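Member of s1p family of ribosomal proteins (Pyrococcus furiosus, PDB 5YH1) is probably a manganese-dependent exonuclease of the DHH family, which includes RecJ, represented here by its DHH-domain fragment. Local coordinates at residues 244-249 with 279-284; 353-358 with 362-367. One frame throughout, in Å; residues are numbered along the deposited sequence.

A helix end can pack against another turn or against a strand, and this chain offers an example of each. Interaction 1 comes first in sequence and lies among helices: it sets the turn that ends helix 234-245 against the turn that follows helix 276-279. Interaction 2 follows after helix 286-311 and lies in the part built on the mixed sheet, where it packs the end of helix 343-358 on strand 364-369. With centres 32 Å apart and nearest atoms about 16 Å apart, they do not touch. Both lie away from the manganese site formed by D67, D137, H163 and D229, and each joins different elements: two helix-ending turns, then a helix and a strand.

Interaction 1: 244-249 with 279-284; sequences KEKGLD and ILLITG
Two Schellman motifs, each ending a helix, meet where L248 and K246 of one turn face L281 of the other. In the first, G247 takes the left-handed C-prime place: its N bonds to K244 O at 2.9 Å, and L248 N bonds back to a carbonyl of the last helical turn, closing helix 234-245. In the second, L281 itself has positive phi (63°) just after helix 276-279, and two bonds run back into the last turn. The contact between them is small and carried by leucine methyls. L248 and L281 extend toward each other tip to tip, CD1 of L248 standing 4.1 Å from CD2 of L281. L281 reaches across because its CG lies opposite the backbone N (chi1 -162°). CD2 of L281 is also 4.4 Å from CB of K246, so the lysine contributes the base of its side chain, while its extended chain carries NZ past the leucine to a hydrogen bond with the carbonyl of D216. H220 touches K246, L248 and L281 alike, and I256 of helix 250-267 also touches L248. Just beyond, D249 caps the next helix through OD1, which accepts from the N of D252. Across the contact itself the join is purely van der Waals, with 124 Å² buried in all; the polar ends nearby are held by other partners, leaving the meeting of the two turns to hydrocarbon.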
ATOM      1  N   LYS A 244     -26.641  24.889  15.972  1.00 33.05           N
ATOM      2  CA  LYS A 244     -26.663  26.239  16.552  1.00 36.09           C
ATOM      3  C   LYS A 244     -26.676  26.237  18.081  1.00 36.15           C
ATOM      4  O   LYS A 244     -25.924  26.986  18.700  1.00 35.29           O
ATOM      5  CB  LYS A 244     -27.824  27.062  15.988  1.00 37.10           C
ATOM      6  CG  LYS A 244     -27.371  27.938  14.838  1.00 38.49           C
ATOM      7  CD  LYS A 244     -28.153  27.747  13.563  1.00 38.91           C
ATOM      8  CE  LYS A 244     -27.369  28.373  12.425  1.00 40.21           C
ATOM      9  NZ  LYS A 244     -28.137  28.478  11.167  1.00 41.21           N
ATOM     10  N   GLU A 245     -27.483  25.364  18.677  1.00 38.02           N
ATOM     11  CA  GLU A 245     -27.526  25.208  20.135  1.00 39.49           C
ATOM     12  C   GLU A 245     -26.156  24.924  20.736  1.00 38.80           C
ATOM     13  O   GLU A 245     -25.906  25.307  21.871  1.00 40.41           O
ATOM     14  CB  GLU A 245     -28.476  24.075  20.542  1.00 42.97           C
ATOM     15  CG  GLU A 245     -29.952  24.401  20.405  1.00 47.91           C
ATOM     16  CD  GLU A 245     -30.856  23.174  20.535  1.00 52.49           C
ATOM     17  OE1 GLU A 245     -30.431  22.141  21.120  1.00 50.07           O
ATOM     18  OE2 GLU A 245     -32.004  23.251  20.033  1.00 56.65           O
ATOM     19  N   LYS A 246     -25.287  24.235  19.995  1.00 37.01           N
ATOM     20  CA  LYS A 246     -23.931  23.941  20.472  1.00 37.68           C
ATOM     21  C   LYS A 246     -22.885  24.962  20.025  1.00 36.28           C
ATOM     22  O   LYS A 246     -21.700  24.737  20.226  1.00 37.51           O
ATOM     23  CB  LYS A 246     -23.493  22.534  20.037  1.00 37.65           C
ATOM     24  CG  LYS A 246     -24.358  21.435  20.625  1.00 38.15           C
ATOM     25  CD  LYS A 246     -23.727  20.055  20.517  1.00 38.09           C
ATOM     26  CE  LYS A 246     -24.780  18.980  20.761  1.00 37.43           C
ATOM     27  NZ  LYS A 246     -24.219  17.618  20.958  1.00 37.43           N
ATOM     28  N   GLY A 247     -23.315  26.063  19.414  1.00 35.89           N
ATOM     29  CA  GLY A 247     -22.415  27.153  19.045  1.00 34.37           C
ATOM     30  C   GLY A 247     -21.808  27.016  17.666  1.00 35.18           C
ATOM     31  O   GLY A 247     -20.867  27.728  17.328  1.00 34.05           O
ATOM     32  N   LEU A 248     -22.338  26.101  16.857  1.00 34.54           N
ATOM     33  CA  LEU A 248     -21.836  25.910  15.500  1.00 34.03           C
ATOM     34  C   LEU A 248     -22.753  26.597  14.504  1.00 34.03           C
ATOM     35  O   LEU A 248     -23.884  26.163  14.290  1.00 35.45           O
ATOM     36  CB  LEU A 248     -21.754  24.419  15.168  1.00 34.17           C
ATOM     37  CG  LEU A 248     -20.816  23.579  16.030  1.00 35.04           C
ATOM     38  CD1 LEU A 248     -21.011  22.101  15.719  1.00 35.50           C
ATOM     39  CD2 LEU A 248     -19.370  23.993  15.809  1.00 35.23           C
ATOM     40  N   ASP A 249     -22.275  27.662  13.886  1.00 34.88           N
ATOM     41  CA  ASP A 249     -23.040  28.300  12.821  1.00 36.29           C
ATOM     42  C   ASP A 249     -22.693  27.632  11.491  1.00 36.00           C
ATOM     43  O   ASP A 249     -21.937  26.660  11.449  1.00 34.87           O
ATOM     44  CB  ASP A 249     -22.819  29.823  12.800  1.00 37.28           C
ATOM     45  CG  ASP A 249     -21.411  30.219  12.411  1.00 39.35           C
ATOM     46  OD1 ASP A 249     -20.743  29.476  11.667  1.00 38.89           O
ATOM     47  OD2 ASP A 249     -20.975  31.303  12.846  1.00 42.13           O
ATOM     48  N   ILE A 279     -13.028  16.386  15.881  1.00 27.61           N
ATOM     49  CA  ILE A 279     -13.445  17.282  14.814  1.00 27.51           C
ATOM     50  C   ILE A 279     -14.978  17.389  14.763  1.00 27.37           C
ATOM     51  O   ILE A 279     -15.517  18.472  14.534  1.00 27.52           O
ATOM     52  CB  ILE A 279     -12.877  16.821  13.464  1.00 27.68           C
ATOM     53  CG1 ILE A 279     -11.344  16.926  13.483  1.00 28.93           C
ATOM     54  CG2 ILE A 279     -13.441  17.652  12.315  1.00 27.50           C
ATOM     55  CD1 ILE A 279     -10.671  16.151  12.366  1.00 29.39           C
ATOM     56  N   LEU A 280     -15.666  16.272  15.005  1.00 26.35           N
ATOM     57  CA  LEU A 280     -17.130  16.227  14.958  1.00 26.66           C
ATOM     58  C   LEU A 280     -17.819  16.761  16.221  1.00 28.07           C
ATOM     59  O   LEU A 280     -19.057  16.816  16.269  1.00 28.15           O
ATOM     60  CB  LEU A 280     -17.602  14.792  14.720  1.00 25.73           C
ATOM     61  CG  LEU A 280     -17.386  14.237  13.322  1.00 25.28           C
ATOM     62  CD1 LEU A 280     -17.767  12.771  13.323  1.00 25.29           C
ATOM     63  CD2 LEU A 280     -18.171  15.014  12.271  1.00 24.75           C
ATOM     64  N   LEU A 281     -17.019  17.113  17.232  1.00 29.02           N
ATOM     65  CA  LEU A 281     -17.480  17.690  18.491  1.00 30.29           C
ATOM     66  C   LEU A 281     -18.372  16.725  19.265  1.00 31.55           C
ATOM     67  O   LEU A 281     -19.455  17.097  19.681  1.00 30.18           O
ATOM     68  CB  LEU A 281     -18.200  19.033  18.263  1.00 30.98           C
ATOM     69  CG  LEU A 281     -18.345  19.948  19.499  1.00 31.35           C
ATOM     70  CD1 LEU A 281     -17.064  20.709  19.751  1.00 30.98           C
ATOM     71  CD2 LEU A 281     -19.488  20.940  19.342  1.00 32.94           C
ATOM     72  N   ILE A 282     -17.936  15.481  19.446  1.00 32.35           N
ATOM     73  CA  ILE A 282     -18.732  14.541  20.243  1.00 33.98           C
ATOM     74  C   ILE A 282     -18.064  14.118  21.532  1.00 33.52           C
ATOM     75  O   ILE A 282     -18.590  13.277  22.250  1.00 37.40           O
ATOM     76  CB  ILE A 282     -19.175  13.297  19.447  1.00 35.62           C
ATOM     77  CG1 ILE A 282     -17.982  12.430  19.053  1.00 36.86           C
ATOM     78  CG2 ILE A 282     -19.964  13.712  18.212  1.00 35.92           C
ATOM     79  CD1 ILE A 282     -18.390  11.038  18.621  1.00 38.17           C
ATOM     80  N   THR A 283     -16.904  14.684  21.816  1.00 33.79           N
ATOM     81  CA  THR A 283     -16.270  14.526  23.111  1.00 34.78           C
ATOM     82  C   THR A 283     -16.484  15.830  23.874  1.00 37.01           C
ATOM     83  O   THR A 283     -16.856  16.862  23.302  1.00 39.10           O
ATOM     84  CB  THR A 283     -14.749  14.261  22.981  1.00 34.32           C
ATOM     85  OG1 THR A 283     -14.074  15.455  22.580  1.00 32.83           O
ATOM     86  CG2 THR A 283     -14.459  13.177  21.963  1.00 33.23           C
ATOM     87  N   GLY A 284     -16.225  15.804  25.165  1.00 38.16           N
ATOM     88  CA  GLY A 284     -16.272  17.034  25.936  1.00 37.65           C
ATOM     89  C   GLY A 284     -15.031  17.896  25.799  1.00 37.82           C
ATOM     90  O   GLY A 284     -14.926  18.921  26.463  1.00 40.28           O
TER

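Interaction 2: 353-358 with 362-367; sequences HFKEQY and SPILTL
F354, one turn before the end of helix 343-358, gives the first contact with I364 on the neighbouring strand. CB of F354 lies 4.3 Å from CG2 of I364, while the phenyl ring leads away from the strand to V315 and N327. The backbone contributes too: F354 O is 3.5 Å from CD1 of I364, and this same carbonyl accepts the helical bond from Y358 N, so the methyl packs against a carbonyl already engaged in the helix. K355 comes next. CA of K355 approaches CD1 of I364 to 3.9 Å, and the lysine CG passes over the same methyl as the two side chains cross obliquely. A bend at chi3 (46°) then turns the lysine away, and NZ forms a salt bridge with E360. At the last turn Y358 adds its CB, 4.3 Å from CD1 of I364, which thus sits among three helix residues. CG1 of I364 points opposite its own carbonyl carbon (chi1 -56°), and this orientation carries CD1 to the helix. The tyrosine ring continues beyond the contact to a cation-pi interaction with R325. Y358 also meets S362, whose CB lies 3.5 Å from Y358 O and whose OG lies 3.7 Å from Y358 CB; that hydroxyl is hydrogen-bonded to G359 O within the connecting turn. The axes of the segments 353-358 and 364-367 run nearly antiparallel, at 158°, and approach to 9.7 Å at the closest. Helix packed on sheet through an aliphatic side chain, followed by a tight return into the strand, is the second half of a beta-alpha-beta crossover: strand 325-330, helix 343-358 and strand 364-369, the two strands lying parallel and adjacent in the mixed sheet.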
ATOM      1  N   HIS A 353     -16.252  27.967  -8.112  1.00 29.35           N
ATOM      2  CA  HIS A 353     -15.777  29.291  -8.498  1.00 29.05           C
ATOM      3  C   HIS A 353     -16.654  29.866  -9.599  1.00 29.06           C
ATOM      4  O   HIS A 353     -17.015  31.042  -9.558  1.00 27.97           O
ATOM      5  CB  HIS A 353     -14.324  29.232  -8.949  1.00 29.26           C
ATOM      6  CG  HIS A 353     -13.835  30.495  -9.576  1.00 30.17           C
ATOM      7  ND1 HIS A 353     -13.301  31.532  -8.842  1.00 31.78           N
ATOM      8  CD2 HIS A 353     -13.797  30.890 -10.870  1.00 30.69           C
ATOM      9  CE1 HIS A 353     -12.952  32.511  -9.657  1.00 31.17           C
ATOM     10  NE2 HIS A 353     -13.252  32.151 -10.892  1.00 31.30           N
ATOM     11  N   PHE A 354     -17.010  29.030 -10.574  1.00 28.91           N
ATOM     12  CA  PHE A 354     -17.854  29.475 -11.671  1.00 29.20           C
ATOM     13  C   PHE A 354     -19.283  29.757 -11.189  1.00 29.87           C
ATOM     14  O   PHE A 354     -19.928  30.678 -11.687  1.00 28.34           O
ATOM     15  CB  PHE A 354     -17.795  28.501 -12.860  1.00 28.82           C
ATOM     16  CG  PHE A 354     -16.587  28.709 -13.732  1.00 28.57           C
ATOM     17  CD1 PHE A 354     -15.395  28.048 -13.471  1.00 29.51           C
ATOM     18  CD2 PHE A 354     -16.630  29.597 -14.788  1.00 29.42           C
ATOM     19  CE1 PHE A 354     -14.268  28.263 -14.255  1.00 29.66           C
ATOM     20  CE2 PHE A 354     -15.511  29.819 -15.579  1.00 30.66           C
ATOM     21  CZ  PHE A 354     -14.326  29.148 -15.314  1.00 30.03           C
ATOM     22  N   LYS A 355     -19.742  29.004 -10.190  1.00 31.58           N
ATOM     23  CA  LYS A 355     -21.054  29.237  -9.570  1.00 33.83           C
ATOM     24  C   LYS A 355     -21.108  30.550  -8.786  1.00 35.11           C
ATOM     25  O   LYS A 355     -22.085  31.292  -8.886  1.00 35.86           O
ATOM     26  CB  LYS A 355     -21.448  28.060  -8.664  1.00 34.03           C
ATOM     27  CG  LYS A 355     -22.062  26.905  -9.450  1.00 36.31           C
ATOM     28  CD  LYS A 355     -21.906  25.562  -8.779  1.00 37.97           C
ATOM     29  CE  LYS A 355     -22.254  25.619  -7.308  1.00 40.76           C
ATOM     30  NZ  LYS A 355     -22.453  24.251  -6.761  1.00 42.39           N
ATOM     31  N   GLU A 356     -20.065  30.825  -8.015  1.00 35.11           N
ATOM     32  CA  GLU A 356     -19.943  32.097  -7.301  1.00 38.04           C
ATOM     33  C   GLU A 356     -19.947  33.280  -8.261  1.00 36.43           C
ATOM     34  O   GLU A 356     -20.585  34.286  -7.997  1.00 38.38           O
ATOM     35  CB  GLU A 356     -18.672  32.118  -6.435  1.00 41.15           C
ATOM     36  CG  GLU A 356     -18.822  31.307  -5.150  1.00 46.53           C
ATOM     37  CD  GLU A 356     -17.510  30.762  -4.587  1.00 51.86           C
ATOM     38  OE1 GLU A 356     -16.423  31.304  -4.901  1.00 56.51           O
ATOM     39  OE2 GLU A 356     -17.573  29.776  -3.815  1.00 54.49           O
ATOM     40  N   GLN A 357     -19.252  33.154  -9.381  1.00 35.29           N
ATOM     41  CA  GLN A 357     -19.160  34.250 -10.337  1.00 36.89           C
ATOM     42  C   GLN A 357     -20.439  34.483 -11.158  1.00 36.69           C
ATOM     43  O   GLN A 357     -20.819  35.629 -11.390  1.00 36.07           O
ATOM     44  CB  GLN A 357     -17.989  34.016 -11.279  1.00 38.76           C
ATOM     45  CG  GLN A 357     -17.743  35.163 -12.236  1.00 42.95           C
ATOM     46  CD  GLN A 357     -16.391  35.087 -12.913  1.00 46.51           C
ATOM     47  OE1 GLN A 357     -15.522  34.302 -12.526  1.00 51.38           O
ATOM     48  NE2 GLN A 357     -16.203  35.914 -13.930  1.00 48.88           N
ATOM     49  N   TYR A 358     -21.088  33.405 -11.602  1.00 33.69           N
ATOM     50  CA  TYR A 358     -22.226  33.506 -12.525  1.00 32.69           C
ATOM     51  C   TYR A 358     -23.565  33.081 -11.932  1.00 31.61           C
ATOM     52  O   TYR A 358     -24.595  33.290 -12.552  1.00 33.33           O
ATOM     53  CB  TYR A 358     -21.947  32.678 -13.782  1.00 32.96           C
ATOM     54  CG  TYR A 358     -20.717  33.121 -14.527  1.00 31.94           C
ATOM     55  CD1 TYR A 358     -20.742  34.257 -15.313  1.00 31.78           C
ATOM     56  CD2 TYR A 358     -19.523  32.410 -14.438  1.00 31.25           C
ATOM     57  CE1 TYR A 358     -19.616  34.682 -16.000  1.00 31.48           C
ATOM     58  CE2 TYR A 358     -18.394  32.822 -15.118  1.00 30.15           C
ATOM     59  CZ  TYR A 358     -18.448  33.958 -15.900  1.00 31.42           C
ATOM     60  OH  TYR A 358     -17.331  34.371 -16.589  1.00 31.40           O
ATOM     61  N   SER A 362     -27.589  29.786 -13.005  1.00 31.36           N
ATOM     62  CA  SER A 362     -27.130  29.842 -14.389  1.00 31.54           C
ATOM     63  C   SER A 362     -26.739  28.408 -14.813  1.00 29.26           C
ATOM     64  O   SER A 362     -26.335  27.619 -13.972  1.00 28.71           O
ATOM     65  CB  SER A 362     -25.966  30.824 -14.551  1.00 32.60           C
ATOM     66  OG  SER A 362     -24.724  30.236 -14.196  1.00 33.88           O
ATOM     67  N   PRO A 363     -26.922  28.060 -16.094  1.00 27.64           N
ATOM     68  CA  PRO A 363     -26.591  26.707 -16.572  1.00 28.67           C
ATOM     69  C   PRO A 363     -25.084  26.516 -16.747  1.00 26.44           C
ATOM     70  O   PRO A 363     -24.503  27.004 -17.728  1.00 25.52           O
ATOM     71  CB  PRO A 363     -27.312  26.627 -17.921  1.00 28.08           C
ATOM     72  CG  PRO A 363     -27.351  28.045 -18.396  1.00 28.98           C
ATOM     73  CD  PRO A 363     -27.507  28.889 -17.163  1.00 28.81           C
ATOM     74  N   ILE A 364     -24.461  25.832 -15.788  1.00 25.43           N
ATOM     75  CA  ILE A 364     -23.003  25.634 -15.801  1.00 25.45           C
ATOM     76  C   ILE A 364     -22.659  24.155 -15.786  1.00 25.00           C
ATOM     77  O   ILE A 364     -23.129  23.413 -14.924  1.00 24.49           O
ATOM     78  CB  ILE A 364     -22.301  26.290 -14.592  1.00 25.26           C
ATOM     79  CG1 ILE A 364     -22.637  27.785 -14.511  1.00 25.87           C
ATOM     80  CG2 ILE A 364     -20.791  26.109 -14.702  1.00 25.62           C
ATOM     81  CD1 ILE A 364     -22.176  28.447 -13.229  1.00 26.11           C
ATOM     82  N   LEU A 365     -21.826  23.755 -16.738  1.00 25.42           N
ATOM     83  CA  LEU A 365     -21.338  22.383 -16.844  1.00 25.13           C
ATOM     84  C   LEU A 365     -19.824  22.379 -16.851  1.00 23.64           C
ATOM     85  O   LEU A 365     -19.204  22.932 -17.754  1.00 23.70           O
ATOM     86  CB  LEU A 365     -21.859  21.727 -18.122  1.00 25.53           C
ATOM     87  CG  LEU A 365     -21.637  20.216 -18.231  1.00 26.51           C
ATOM     88  CD1 LEU A 365     -22.411  19.446 -17.173  1.00 26.23           C
ATOM     89  CD2 LEU A 365     -22.068  19.749 -19.612  1.00 27.53           C
ATOM     90  N   THR A 366     -19.239  21.753 -15.836  1.00 23.34           N
ATOM     91  CA  THR A 366     -17.794  21.690 -15.688  1.00 23.97           C
ATOM     92  C   THR A 366     -17.317  20.270 -15.940  1.00 23.90           C
ATOM     93  O   THR A 366     -17.756  19.329 -15.285  1.00 23.38           O
ATOM     94  CB  THR A 366     -17.352  22.167 -14.295  1.00 24.39           C
ATOM     95  OG1 THR A 366     -17.682  23.557 -14.139  1.00 24.98           O
ATOM     96  CG2 THR A 366     -15.840  21.998 -14.109  1.00 24.90           C
ATOM     97  N   LEU A 367     -16.429  20.127 -16.913  1.00 25.15           N
ATOM     98  CA  LEU A 367     -15.875  18.827 -17.285  1.00 25.38           C
ATOM     99  C   LEU A 367     -14.373  18.826 -17.018  1.00 24.43           C
ATOM    100  O   LEU A 367     -13.623  19.530 -17.685  1.00 23.77           O
ATOM    101  CB  LEU A 367     -16.137  18.580 -18.761  1.00 27.11           C
ATOM    102  CG  LEU A 367     -15.477  17.344 -19.370  1.00 28.98           C
ATOM    103  CD1 LEU A 367     -16.230  16.098 -18.956  1.00 29.15           C
ATOM    104  CD2 LEU A 367     -15.455  17.483 -20.884  1.00 31.08           C
TER